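Local coordinates for protein ectonucleoside triphosphate diphosphohydrolase 4 (Homo sapiens, PDB 6WG5) that belongs to the GDA1/CD39 family of nucleoside phosphatases, whose fold is related to that of the actin-like ATPases, at residues P126-C131 and G482-R487; Y178-I183 and A256-G261; D393-G398 and T407-D412; G399-A404 and A447-V452. All coordinates share one frame; numbering follows the deposited sequence.

Interaction 1. Residues P126-C131 and G482-R487; sequences PLYILC and GAILYR
Tyr128 and Arg487 carry most of this contact, and they show how an arginine can use two parts of its side chain at once, since Arg487 lays both its aliphatic CB and its guanidinium against the Tyr128 ring. The Arg487 CB atom rests over a face of the phenol ring, 4.0 Å from the Tyr128 ring centroid, in a CH-pi contact 28° off the ring normal. Beyond CB the chain bends at both chi2 and chi3, curling back over the same face of the Tyr128 ring. The guanidinium thereby ends with Tyr128 CE1 beneath its centre, with 3.4 Å between CE1 and Arg487 CZ. The two flat groups are not parallel, since their planes lie 52° apart. Ile484 meets the ring differently: its CD1 lies at the edge, near the ring plane, 4.1 Å from Tyr128 CD2. Farther along the strand, the methyl CB of Ala483 meets Leu130 CD1 at 3.8 Å. Outside the two segments, Arg487 NH1 makes a weak hydrogen bond to Ser165 O, and the Tyr128 ring also stacks with His166. Helix 479-487 runs over strand 127-131 at 128° between their directions, with Ile484 also touching Val45 of the adjoining strand 40-48, while Leu485 and Ala483 pack against helix 172-186.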
loop_
_atom_site.group_PDB
_atom_site.type_symbol
_atom_site.label_atom_id
_atom_site.label_comp_id
_atom_site.label_asym_id
_atom_site.label_seq_id
_atom_site.Cartn_x
_atom_site.Cartn_y
_atom_site.Cartn_z
ATOM N N PRO A 126 24.676 -0.142 2.876
ATOM C CA PRO A 126 23.829 -0.235 4.067
ATOM C C PRO A 126 22.843 -1.388 3.989
ATOM O O PRO A 126 22.370 -1.770 2.917
ATOM C CB PRO A 126 23.096 1.113 4.082
ATOM C CG PRO A 126 23.021 1.500 2.650
ATOM C CD PRO A 126 24.298 1.003 2.026
ATOM N N LEU A 127 22.540 -1.943 5.159
ATOM C CA LEU A 127 21.533 -2.985 5.312
ATOM C C LEU A 127 20.439 -2.471 6.235
ATOM O O LEU A 127 20.725 -2.013 7.344
ATOM C CB LEU A 127 22.150 -4.270 5.876
ATOM C CG LEU A 127 21.189 -5.361 6.360
ATOM C CD1 LEU A 127 20.386 -5.947 5.208
ATOM C CD2 LEU A 127 21.958 -6.449 7.090
ATOM N N TYR A 128 19.193 -2.542 5.773
ATOM C CA TYR A 128 18.037 -2.131 6.559
ATOM C C TYR A 128 17.087 -3.311 6.700
ATOM O O TYR A 128 16.707 -3.932 5.702
ATOM C CB TYR A 128 17.319 -0.943 5.911
ATOM C CG TYR A 128 18.179 0.294 5.787
ATOM C CD1 TYR A 128 18.451 1.086 6.896
ATOM C CD2 TYR A 128 18.719 0.672 4.564
ATOM C CE1 TYR A 128 19.237 2.218 6.792
ATOM C CE2 TYR A 128 19.507 1.804 4.449
ATOM C CZ TYR A 128 19.764 2.574 5.567
ATOM O OH TYR A 128 20.547 3.703 5.466
ATOM N N ILE A 129 16.718 -3.624 7.939
ATOM C CA ILE A 129 15.771 -4.691 8.243
ATOM C C ILE A 129 14.565 -4.038 8.902
ATOM O O ILE A 129 14.647 -3.578 10.048
ATOM C CB ILE A 129 16.385 -5.770 9.146
ATOM C CG1 ILE A 129 17.589 -6.410 8.448
ATOM C CG2 ILE A 129 15.338 -6.827 9.501
ATOM C CD1 ILE A 129 18.330 -7.430 9.288
ATOM N N LEU A 130 13.446 -4.000 8.182
ATOM C CA LEU A 130 12.245 -3.302 8.622
ATOM C C LEU A 130 11.105 -4.304 8.726
ATOM O O LEU A 130 10.744 -4.945 7.733
ATOM C CB LEU A 130 11.898 -2.173 7.651
ATOM C CG LEU A 130 13.076 -1.261 7.298
ATOM C CD1 LEU A 130 12.675 -0.258 6.230
ATOM C CD2 LEU A 130 13.604 -0.549 8.536
ATOM N N CYS A 131 10.541 -4.436 9.924
ATOM C CA CYS A 131 9.507 -5.419 10.212
ATOM C C CYS A 131 8.152 -4.734 10.312
ATOM O O CYS A 131 8.054 -3.604 10.801
ATOM C CB CYS A 131 9.814 -6.161 11.515
ATOM S SG CYS A 131 11.562 -6.577 11.726
ATOM N N GLY A 482 10.662 2.942 -1.465
ATOM C CA GLY A 482 10.525 4.211 -0.775
ATOM C C GLY A 482 11.336 4.263 0.501
ATOM O O GLY A 482 11.794 5.334 0.908
ATOM N N ALA A 483 11.528 3.112 1.150
ATOM C CA ALA A 483 12.334 3.068 2.364
ATOM C C ALA A 483 13.800 3.351 2.057
ATOM O O ALA A 483 14.411 4.235 2.666
ATOM C CB ALA A 483 12.177 1.709 3.045
ATOM N N ILE A 484 14.381 2.606 1.113
ATOM C CA ILE A 484 15.774 2.842 0.742
ATOM C C ILE A 484 15.952 4.272 0.248
ATOM O O ILE A 484 16.961 4.925 0.535
ATOM C CB ILE A 484 16.233 1.817 -0.313
ATOM C CG1 ILE A 484 17.741 1.913 -0.548
ATOM C CG2 ILE A 484 15.493 2.013 -1.630
ATOM C CD1 ILE A 484 18.559 1.158 0.464
ATOM N N LEU A 485 14.970 4.783 -0.498
ATOM C CA LEU A 485 15.081 6.134 -1.034
ATOM C C LEU A 485 15.105 7.166 0.085
ATOM O O LEU A 485 15.836 8.160 0.011
ATOM C CB LEU A 485 13.923 6.404 -1.996
ATOM C CG LEU A 485 14.001 7.668 -2.852
ATOM C CD1 LEU A 485 15.205 7.627 -3.783
ATOM C CD2 LEU A 485 12.716 7.837 -3.649
ATOM N N TYR A 486 14.317 6.941 1.139
ATOM C CA TYR A 486 14.284 7.880 2.253
ATOM C C TYR A 486 15.515 7.741 3.143
ATOM O O TYR A 486 16.068 8.746 3.599
ATOM C CB TYR A 486 13.011 7.680 3.075
ATOM C CG TYR A 486 12.832 8.712 4.165
ATOM C CD1 TYR A 486 13.066 8.396 5.496
ATOM C CD2 TYR A 486 12.443 10.009 3.861
ATOM C CE1 TYR A 486 12.911 9.339 6.493
ATOM C CE2 TYR A 486 12.286 10.958 4.851
ATOM C CZ TYR A 486 12.521 10.619 6.165
ATOM O OH TYR A 486 12.363 11.564 7.154
ATOM N N ARG A 487 15.963 6.508 3.398
ATOM C CA ARG A 487 17.095 6.314 4.300
ATOM C C ARG A 487 18.403 6.810 3.691
ATOM O O ARG A 487 19.300 7.237 4.426
ATOM C CB ARG A 487 17.218 4.840 4.689
ATOM C CG ARG A 487 16.032 4.279 5.485
ATOM C CD ARG A 487 15.746 5.080 6.753
ATOM N NE ARG A 487 16.925 5.218 7.608
ATOM C CZ ARG A 487 17.252 4.382 8.591
ATOM N NH1 ARG A 487 16.494 3.327 8.867
ATOM N NH2 ARG A 487 18.348 4.603 9.305
#

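Interaction 2. Residues Y178-I183 and A256-G261; sequences YAWIGI and AEFNLG
Helix-on-sheet packing of the alpha/beta kind joins Trp180 and Ile181 of helix 172-186 to Phe258 and Leu260, at and just beyond the end of strand 255-259. That strand is the outermost on one side of a six-stranded mixed sheet, and the helix also touches strands 221-225 and 270-279 of the same sheet, in keeping with the layered architecture of the actin-like ATPase superfamily. The Phe258 ring is the shared partner of Trp180 and Ile181. Its CG stands between the backbone N and the carbonyl carbon (chi1 55°), a setting that carries the ring off the strand toward the helix. Trp180 reaches the ring edge close to its plane, with CZ3 at 3.9 Å from Phe258 CZ. Ile181 comes from the direction opposite to Phe258, and its extended CG1-CD1 arm meets the ring obliquely, with CD1 at 3.9 Å from Phe258 CE1. The same methyl also serves a second partner, for Ile181 CD1 lies 4.2 Å from Leu260 CD2. One isoleucine branch therefore touches both Phe258 and Leu260. Where the strand gives out, an Asx turn redirects the chain: Gly261 N donates to Asn259 OD1 over 3.0 Å with an N-H...O angle of 149°, the donor lying 44° out of the side-chain carbonyl plane.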
loop_
_atom_site.group_PDB
_atom_site.type_symbol
_atom_site.label_atom_id
_atom_site.label_comp_id
_atom_site.label_asym_id
_atom_site.label_seq_id
_atom_site.Cartn_x
_atom_site.Cartn_y
_atom_site.Cartn_z
ATOM N N TYR A 178 6.206 4.989 2.993
ATOM C CA TYR A 178 7.189 4.356 2.119
ATOM C C TYR A 178 6.548 3.878 0.821
ATOM O O TYR A 178 7.127 4.038 -0.260
ATOM C CB TYR A 178 7.861 3.187 2.842
ATOM C CG TYR A 178 8.793 3.584 3.972
ATOM C CD1 TYR A 178 9.475 4.794 3.954
ATOM C CD2 TYR A 178 8.998 2.735 5.053
ATOM C CE1 TYR A 178 10.329 5.150 4.980
ATOM C CE2 TYR A 178 9.850 3.083 6.083
ATOM C CZ TYR A 178 10.513 4.291 6.041
ATOM O OH TYR A 178 11.361 4.641 7.066
ATOM N N ALA A 179 5.357 3.286 0.903
ATOM C CA ALA A 179 4.676 2.849 -0.312
ATOM C C ALA A 179 4.290 4.041 -1.177
ATOM O O ALA A 179 4.373 3.976 -2.409
ATOM C CB ALA A 179 3.445 2.019 0.045
ATOM N N TRP A 180 3.866 5.140 -0.550
ATOM C CA TRP A 180 3.521 6.335 -1.308
ATOM C C TRP A 180 4.746 6.911 -2.008
ATOM O O TRP A 180 4.660 7.358 -3.159
ATOM C CB TRP A 180 2.885 7.369 -0.379
ATOM C CG TRP A 180 2.499 8.642 -1.060
ATOM C CD1 TRP A 180 1.301 8.927 -1.648
ATOM C CD2 TRP A 180 3.313 9.809 -1.219
ATOM N NE1 TRP A 180 1.320 10.201 -2.165
ATOM C CE2 TRP A 180 2.545 10.763 -1.915
ATOM C CE3 TRP A 180 4.618 10.140 -0.839
ATOM C CZ2 TRP A 180 3.037 12.023 -2.240
ATOM C CZ3 TRP A 180 5.106 11.392 -1.165
ATOM C CH2 TRP A 180 4.318 12.318 -1.859
ATOM N N ILE A 181 5.898 6.903 -1.331
ATOM C CA ILE A 181 7.137 7.357 -1.957
ATOM C C ILE A 181 7.505 6.445 -3.119
ATOM O O ILE A 181 7.948 6.907 -4.179
ATOM C CB ILE A 181 8.270 7.426 -0.915
ATOM C CG1 ILE A 181 7.990 8.528 0.110
ATOM C CG2 ILE A 181 9.622 7.668 -1.592
ATOM C CD1 ILE A 181 8.930 8.509 1.302
ATOM N N GLY A 182 7.328 5.135 -2.940
ATOM C CA GLY A 182 7.734 4.195 -3.972
ATOM C C GLY A 182 7.025 4.432 -5.291
ATOM O O GLY A 182 7.656 4.482 -6.350
ATOM N N ILE A 183 5.700 4.582 -5.248
ATOM C CA ILE A 183 4.941 4.713 -6.488
ATOM C C ILE A 183 5.251 6.042 -7.164
ATOM O O ILE A 183 5.464 6.098 -8.380
ATOM C CB ILE A 183 3.432 4.546 -6.223
ATOM C CG1 ILE A 183 2.674 4.523 -7.552
ATOM C CG2 ILE A 183 2.901 5.661 -5.320
ATOM C CD1 ILE A 183 1.180 4.309 -7.418
ATOM N N ALA A 256 2.248 12.760 8.021
ATOM C CA ALA A 256 3.699 12.629 8.031
ATOM C C ALA A 256 4.302 13.797 7.264
ATOM O O ALA A 256 3.872 14.098 6.146
ATOM C CB ALA A 256 4.137 11.300 7.411
ATOM N N GLU A 257 5.286 14.454 7.871
ATOM C CA GLU A 257 5.993 15.567 7.251
ATOM C C GLU A 257 7.471 15.219 7.186
ATOM O O GLU A 257 8.115 15.035 8.225
ATOM C CB GLU A 257 5.767 16.859 8.034
ATOM C CG GLU A 257 4.423 17.501 7.746
ATOM C CD GLU A 257 3.914 18.346 8.895
ATOM O OE1 GLU A 257 2.768 18.113 9.335
ATOM O OE2 GLU A 257 4.659 19.234 9.364
ATOM N N PHE A 258 8.003 15.126 5.971
ATOM C CA PHE A 258 9.366 14.669 5.756
ATOM C C PHE A 258 9.979 15.434 4.591
ATOM O O PHE A 258 9.299 16.168 3.868
ATOM C CB PHE A 258 9.405 13.160 5.491
ATOM C CG PHE A 258 8.530 12.725 4.351
ATOM C CD1 PHE A 258 9.032 12.649 3.064
ATOM C CD2 PHE A 258 7.202 12.399 4.566
ATOM C CE1 PHE A 258 8.229 12.251 2.013
ATOM C CE2 PHE A 258 6.393 11.999 3.521
ATOM C CZ PHE A 258 6.907 11.925 2.242
ATOM N N ASN A 259 11.287 15.242 4.417
ATOM C CA ASN A 259 12.058 15.906 3.371
ATOM C C ASN A 259 12.860 14.847 2.629
ATOM O O ASN A 259 13.708 14.178 3.228
ATOM C CB ASN A 259 12.986 16.967 3.968
ATOM C CG ASN A 259 13.668 17.810 2.911
ATOM O OD1 ASN A 259 13.594 17.513 1.717
ATOM N ND2 ASN A 259 14.348 18.864 3.346
ATOM N N LEU A 260 12.588 14.692 1.332
ATOM C CA LEU A 260 13.272 13.679 0.538
ATOM C C LEU A 260 14.614 14.153 0.003
ATOM O O LEU A 260 15.427 13.320 -0.413
ATOM C CB LEU A 260 12.396 13.244 -0.636
ATOM C CG LEU A 260 11.388 12.131 -0.364
ATOM C CD1 LEU A 260 10.410 12.028 -1.518
ATOM C CD2 LEU A 260 12.105 10.808 -0.159
ATOM N N GLY A 261 14.865 15.462 -0.004
ATOM C CA GLY A 261 16.121 15.975 -0.501
ATOM C C GLY A 261 17.245 15.815 0.500
ATOM O O GLY A 261 17.045 15.435 1.654
#

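Interaction 3. Residues D393-G398 and T407-D412; sequences DVLRMG and TKAAKD
Segment 393-398 is irregular and comes alongside the helical segment 407-412 most closely at Leu395 and Ala409, whose CA atoms are 6.4 Å apart. Just after Leu395 the backbone passes through the left-handed region at Arg396, and on either side of that turn Leu395 and Met397 both direct their side chains at the helix. Leu395 lays its two methyls on adjacent residues of the helix backbone. CD2 lies 3.7 Å from Ala409 O, and CD1 lies 4.0 Å from Ala410 CA; it is the fork of the leucine, not a single tip, that meets the helix. Met397 reaches the same alanine from the other end of the turn. A bend at its last torsion (chi3 61°) swings CE round to within 3.7 Å of Ala409 CB. Alanine methyls are short enough for the helix backbone itself to form part of the contact surface. Around this patch Leu395 also touches Phe406 and Tyr413 of the same helix, and Gln442 of helix 436-456. The whole is a compact helix-loop-helix connection, in which the linker between helices 386-392 and 403-414 folds back on the flank of the helix it leads into.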
loop_
_atom_site.group_PDB
_atom_site.type_symbol
_atom_site.label_atom_id
_atom_site.label_comp_id
_atom_site.label_asym_id
_atom_site.label_seq_id
_atom_site.Cartn_x
_atom_site.Cartn_y
_atom_site.Cartn_z
ATOM N N ASP A 393 -11.235 -8.756 -12.689
ATOM C CA ASP A 393 -11.184 -10.216 -12.676
ATOM C C ASP A 393 -12.386 -10.840 -13.379
ATOM O O ASP A 393 -12.234 -11.829 -14.108
ATOM C CB ASP A 393 -11.067 -10.726 -11.241
ATOM C CG ASP A 393 -9.627 -10.764 -10.755
ATOM O OD1 ASP A 393 -8.764 -10.117 -11.389
ATOM O OD2 ASP A 393 -9.353 -11.443 -9.743
ATOM N N VAL A 394 -13.588 -10.289 -13.183
ATOM C CA VAL A 394 -14.779 -10.776 -13.865
ATOM C C VAL A 394 -15.438 -9.696 -14.713
ATOM O O VAL A 394 -15.938 -9.982 -15.807
ATOM C CB VAL A 394 -15.797 -11.381 -12.873
ATOM C CG1 VAL A 394 -15.161 -12.510 -12.086
ATOM C CG2 VAL A 394 -16.355 -10.327 -11.942
ATOM N N LEU A 395 -15.453 -8.448 -14.241
ATOM C CA LEU A 395 -16.030 -7.371 -15.037
ATOM C C LEU A 395 -15.119 -6.943 -16.181
ATOM O O LEU A 395 -15.605 -6.367 -17.160
ATOM C CB LEU A 395 -16.352 -6.170 -14.145
ATOM C CG LEU A 395 -17.231 -6.478 -12.930
ATOM C CD1 LEU A 395 -17.552 -5.203 -12.155
ATOM C CD2 LEU A 395 -18.515 -7.197 -13.340
ATOM N N ARG A 396 -13.816 -7.206 -16.079
ATOM C CA ARG A 396 -12.892 -7.033 -17.201
ATOM C C ARG A 396 -12.787 -5.571 -17.628
ATOM O O ARG A 396 -12.723 -5.257 -18.819
ATOM C CB ARG A 396 -13.308 -7.910 -18.382
ATOM C CG ARG A 396 -13.246 -9.397 -18.093
ATOM C CD ARG A 396 -11.809 -9.883 -18.008
ATOM N NE ARG A 396 -11.596 -11.078 -18.819
ATOM C CZ ARG A 396 -10.403 -11.559 -19.151
ATOM N NH1 ARG A 396 -9.298 -10.945 -18.746
ATOM N NH2 ARG A 396 -10.314 -12.653 -19.895
ATOM N N MET A 397 -12.755 -4.667 -16.653
ATOM C CA MET A 397 -12.593 -3.246 -16.934
ATOM C C MET A 397 -11.623 -2.614 -15.948
ATOM O O MET A 397 -11.848 -1.507 -15.448
ATOM C CB MET A 397 -13.937 -2.524 -16.913
ATOM C CG MET A 397 -14.841 -2.911 -15.765
ATOM S SD MET A 397 -16.293 -1.852 -15.697
ATOM C CE MET A 397 -17.046 -2.185 -17.290
ATOM N N GLY A 398 -10.527 -3.307 -15.658
ATOM C CA GLY A 398 -9.459 -2.702 -14.890
ATOM C C GLY A 398 -8.864 -1.501 -15.600
ATOM O O GLY A 398 -8.949 -1.351 -16.820
ATOM N N THR A 407 -20.900 0.543 -12.335
ATOM C CA THR A 407 -22.157 0.168 -11.694
ATOM C C THR A 407 -23.032 -0.647 -12.634
ATOM O O THR A 407 -23.694 -1.599 -12.207
ATOM C CB THR A 407 -22.906 1.413 -11.218
ATOM O OG1 THR A 407 -23.054 2.335 -12.306
ATOM C CG2 THR A 407 -22.160 2.083 -10.074
ATOM N N LYS A 408 -23.050 -0.289 -13.919
ATOM C CA LYS A 408 -23.833 -1.050 -14.889
ATOM C C LYS A 408 -23.320 -2.480 -14.997
ATOM O O LYS A 408 -24.089 -3.440 -14.870
ATOM C CB LYS A 408 -23.789 -0.356 -16.250
ATOM C CG LYS A 408 -24.636 -1.019 -17.320
ATOM C CD LYS A 408 -24.600 -0.216 -18.608
ATOM C CE LYS A 408 -25.501 -0.812 -19.678
ATOM N NZ LYS A 408 -25.517 0.027 -20.912
ATOM N N ALA A 409 -22.017 -2.641 -15.233
ATOM C CA ALA A 409 -21.445 -3.978 -15.342
ATOM C C ALA A 409 -21.597 -4.747 -14.036
ATOM O O ALA A 409 -21.908 -5.943 -14.044
ATOM C CB ALA A 409 -19.974 -3.887 -15.744
ATOM N N ALA A 410 -21.382 -4.073 -12.904
ATOM C CA ALA A 410 -21.532 -4.731 -11.610
ATOM C C ALA A 410 -22.970 -5.178 -11.389
ATOM O O ALA A 410 -23.215 -6.284 -10.895
ATOM C CB ALA A 410 -21.083 -3.797 -10.487
ATOM N N LYS A 411 -23.937 -4.330 -11.752
ATOM C CA LYS A 411 -25.341 -4.703 -11.626
ATOM C C LYS A 411 -25.664 -5.917 -12.484
ATOM O O LYS A 411 -26.363 -6.835 -12.038
ATOM C CB LYS A 411 -26.240 -3.527 -12.015
ATOM C CG LYS A 411 -27.046 -2.957 -10.858
ATOM C CD LYS A 411 -28.015 -1.864 -11.303
ATOM C CE LYS A 411 -27.346 -0.496 -11.367
ATOM N NZ LYS A 411 -28.342 0.613 -11.289
ATOM N N ASP A 412 -25.162 -5.943 -13.721
ATOM C CA ASP A 412 -25.488 -7.035 -14.631
ATOM C C ASP A 412 -24.878 -8.350 -14.162
ATOM O O ASP A 412 -25.508 -9.408 -14.277
ATOM C CB ASP A 412 -25.016 -6.693 -16.046
ATOM C CG ASP A 412 -25.831 -5.578 -16.679
ATOM O OD1 ASP A 412 -26.988 -5.369 -16.252
ATOM O OD2 ASP A 412 -25.320 -4.915 -17.607
#

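Interaction 4. Residues G399-A404 and A447-V452; sequences GDYNAA and AWMFEV
This is a buried aromatic and aliphatic contact between the lead-in of helix 403-414 and the C-terminal half of the long helix 436-456, carried by Tyr401 and Ala403 on one side and Met449 and Phe450 on the other. The lead-in runs beside strand 466-468, an outermost strand of the sheet, through backbone hydrogen bonds of Gly399 with Thr468 and of Tyr401 with Leu466. Asn402 then takes the N-cap position, its OD1 accepting from Lys405 N, and the helix starts at Ala403. Tyr401 has CG anti to its own backbone N (chi1 173°), which sends the phenol out to the long helix. There its side chain crosses that of Phe450 at about a right angle, and the hydroxyl arrives beside the phenyl ring, with OH 3.3 Å from Phe450 CD1. Met449 runs past the tyrosine in the opposite sense; its chain is bent at chi2 and chi3, and CE settles 4.0 Å from Tyr401 CE1. Ala403 adds a smaller touch at the phenyl edge, where its CB lies near the ring plane at 4.3 Å from Phe450 CE1. Further along the long helix, His454 meets the Phe450 ring and hydrogen-bonds through NE2 to Tyr401 OH. The chemistry is thus divided within one side chain: the tyrosine ring packs against a thioether methyl, whereas its hydroxyl, set against a phenyl group that offers it no polar partner, has its polar need met by the histidine, which is consistent with His454 helping to orient the phenol.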
loop_
_atom_site.group_PDB
_atom_site.type_symbol
_atom_site.label_atom_id
_atom_site.label_comp_id
_atom_site.label_asym_id
_atom_site.label_seq_id
_atom_site.Cartn_x
_atom_site.Cartn_y
_atom_site.Cartn_z
ATOM N N GLY A 399 -8.248 -0.626 -14.808
ATOM C CA GLY A 399 -7.654 0.585 -15.339
ATOM C C GLY A 399 -8.424 1.826 -14.940
ATOM O O GLY A 399 -8.870 1.942 -13.795
ATOM N N ASP A 400 -8.596 2.757 -15.875
ATOM C CA ASP A 400 -9.303 3.994 -15.576
ATOM C C ASP A 400 -10.723 3.692 -15.115
ATOM O O ASP A 400 -11.500 3.052 -15.832
ATOM C CB ASP A 400 -9.318 4.905 -16.802
ATOM C CG ASP A 400 -7.937 5.427 -17.157
ATOM O OD1 ASP A 400 -7.017 5.306 -16.319
ATOM O OD2 ASP A 400 -7.774 5.969 -18.273
ATOM N N TYR A 401 -11.052 4.155 -13.915
ATOM C CA TYR A 401 -12.349 3.892 -13.314
ATOM C C TYR A 401 -13.400 4.853 -13.852
ATOM O O TYR A 401 -13.132 6.038 -14.061
ATOM C CB TYR A 401 -12.247 4.022 -11.795
ATOM C CG TYR A 401 -13.564 3.937 -11.063
ATOM C CD1 TYR A 401 -14.149 2.710 -10.790
ATOM C CD2 TYR A 401 -14.214 5.084 -10.629
ATOM C CE1 TYR A 401 -15.346 2.624 -10.115
ATOM C CE2 TYR A 401 -15.416 5.010 -9.951
ATOM C CZ TYR A 401 -15.976 3.777 -9.697
ATOM O OH TYR A 401 -17.168 3.689 -9.022
ATOM N N ASN A 402 -14.603 4.328 -14.081
ATOM C CA ASN A 402 -15.750 5.133 -14.492
ATOM C C ASN A 402 -16.974 4.584 -13.773
ATOM O O ASN A 402 -17.388 3.449 -14.027
ATOM C CB ASN A 402 -15.942 5.100 -16.007
ATOM C CG ASN A 402 -17.147 5.900 -16.457
ATOM O OD1 ASN A 402 -18.278 5.417 -16.410
ATOM N ND2 ASN A 402 -16.913 7.131 -16.896
ATOM N N ALA A 403 -17.552 5.389 -12.879
ATOM C CA ALA A 403 -18.634 4.904 -12.027
ATOM C C ALA A 403 -19.788 4.350 -12.856
ATOM O O ALA A 403 -20.270 3.240 -12.604
ATOM C CB ALA A 403 -19.121 6.027 -11.112
ATOM N N ALA A 404 -20.245 5.112 -13.851
ATOM C CA ALA A 404 -21.386 4.675 -14.651
ATOM C C ALA A 404 -21.120 3.317 -15.288
ATOM O O ALA A 404 -21.946 2.400 -15.190
ATOM C CB ALA A 404 -21.708 5.716 -15.724
ATOM N N ALA A 447 -19.755 -3.884 -4.502
ATOM C CA ALA A 447 -20.582 -2.877 -3.844
ATOM C C ALA A 447 -19.845 -2.238 -2.676
ATOM O O ALA A 447 -19.920 -1.020 -2.476
ATOM C CB ALA A 447 -21.886 -3.507 -3.365
ATOM N N TRP A 448 -19.142 -3.047 -1.884
ATOM C CA TRP A 448 -18.327 -2.506 -0.803
ATOM C C TRP A 448 -17.262 -1.565 -1.353
ATOM O O TRP A 448 -17.057 -0.464 -0.830
ATOM C CB TRP A 448 -17.693 -3.655 -0.018
ATOM C CG TRP A 448 -16.825 -3.214 1.116
ATOM C CD1 TRP A 448 -15.465 -3.300 1.185
ATOM C CD2 TRP A 448 -17.254 -2.624 2.349
ATOM N NE1 TRP A 448 -15.020 -2.802 2.388
ATOM C CE2 TRP A 448 -16.098 -2.379 3.119
ATOM C CE3 TRP A 448 -18.502 -2.279 2.876
ATOM C CZ2 TRP A 448 -16.151 -1.801 4.383
ATOM C CZ3 TRP A 448 -18.554 -1.709 4.136
ATOM C CH2 TRP A 448 -17.386 -1.475 4.875
ATOM N N MET A 449 -16.582 -1.981 -2.422
ATOM C CA MET A 449 -15.611 -1.109 -3.076
ATOM C C MET A 449 -16.252 0.215 -3.471
ATOM O O MET A 449 -15.693 1.290 -3.227
ATOM C CB MET A 449 -15.036 -1.813 -4.308
ATOM C CG MET A 449 -13.747 -1.208 -4.836
ATOM S SD MET A 449 -13.689 -1.147 -6.642
ATOM C CE MET A 449 -14.620 0.351 -6.946
ATOM N N PHE A 450 -17.438 0.150 -4.080
ATOM C CA PHE A 450 -18.096 1.357 -4.567
ATOM C C PHE A 450 -18.446 2.300 -3.423
ATOM O O PHE A 450 -18.283 3.520 -3.541
ATOM C CB PHE A 450 -19.351 0.973 -5.350
ATOM C CG PHE A 450 -20.066 2.144 -5.962
ATOM C CD1 PHE A 450 -19.760 2.565 -7.242
ATOM C CD2 PHE A 450 -21.047 2.819 -5.257
ATOM C CE1 PHE A 450 -20.416 3.642 -7.808
ATOM C CE2 PHE A 450 -21.706 3.896 -5.816
ATOM C CZ PHE A 450 -21.391 4.307 -7.095
ATOM N N GLU A 451 -18.930 1.752 -2.306
ATOM C CA GLU A 451 -19.390 2.583 -1.199
ATOM C C GLU A 451 -18.226 3.147 -0.393
ATOM O O GLU A 451 -18.237 4.328 -0.033
ATOM C CB GLU A 451 -20.322 1.778 -0.294
ATOM C CG GLU A 451 -21.693 1.532 -0.895
ATOM C CD GLU A 451 -22.481 2.813 -1.079
ATOM O OE1 GLU A 451 -22.196 3.793 -0.363
ATOM O OE2 GLU A 451 -23.381 2.849 -1.944
ATOM N N VAL A 452 -17.229 2.317 -0.079
ATOM C CA VAL A 452 -16.030 2.813 0.594
ATOM C C VAL A 452 -15.449 3.992 -0.173
ATOM O O VAL A 452 -15.036 4.999 0.416
ATOM C CB VAL A 452 -15.002 1.676 0.746
ATOM C CG1 VAL A 452 -13.666 2.204 1.265
ATOM C CG2 VAL A 452 -15.539 0.603 1.674
#

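Two neighbourhoods emerge. Interactions 1 and 2 touch through Gly482, Ala483, Leu485 and Tyr486 on one side and Tyr178, Ile181 and Phe258 on the other, so helices 479-487 and 172-186 pack on each other and each meets strands of a different sheet. Interactions 3 and 4 share helix 403-414 and meet where Thr407 CG2 touches Phe450 CE1; their centres lie about 34 to 39 Å from that of interaction 1, across the middle of the chain. Interactions 1, 2 and 4 are buried, whereas interaction 3 is partly buried. All four rely on apolar surfaces, but interaction 1 admits a guanidinium and interaction 4 a hydroxyl, while interactions 2 and 3 join hydrocarbon to hydrocarbon or backbone.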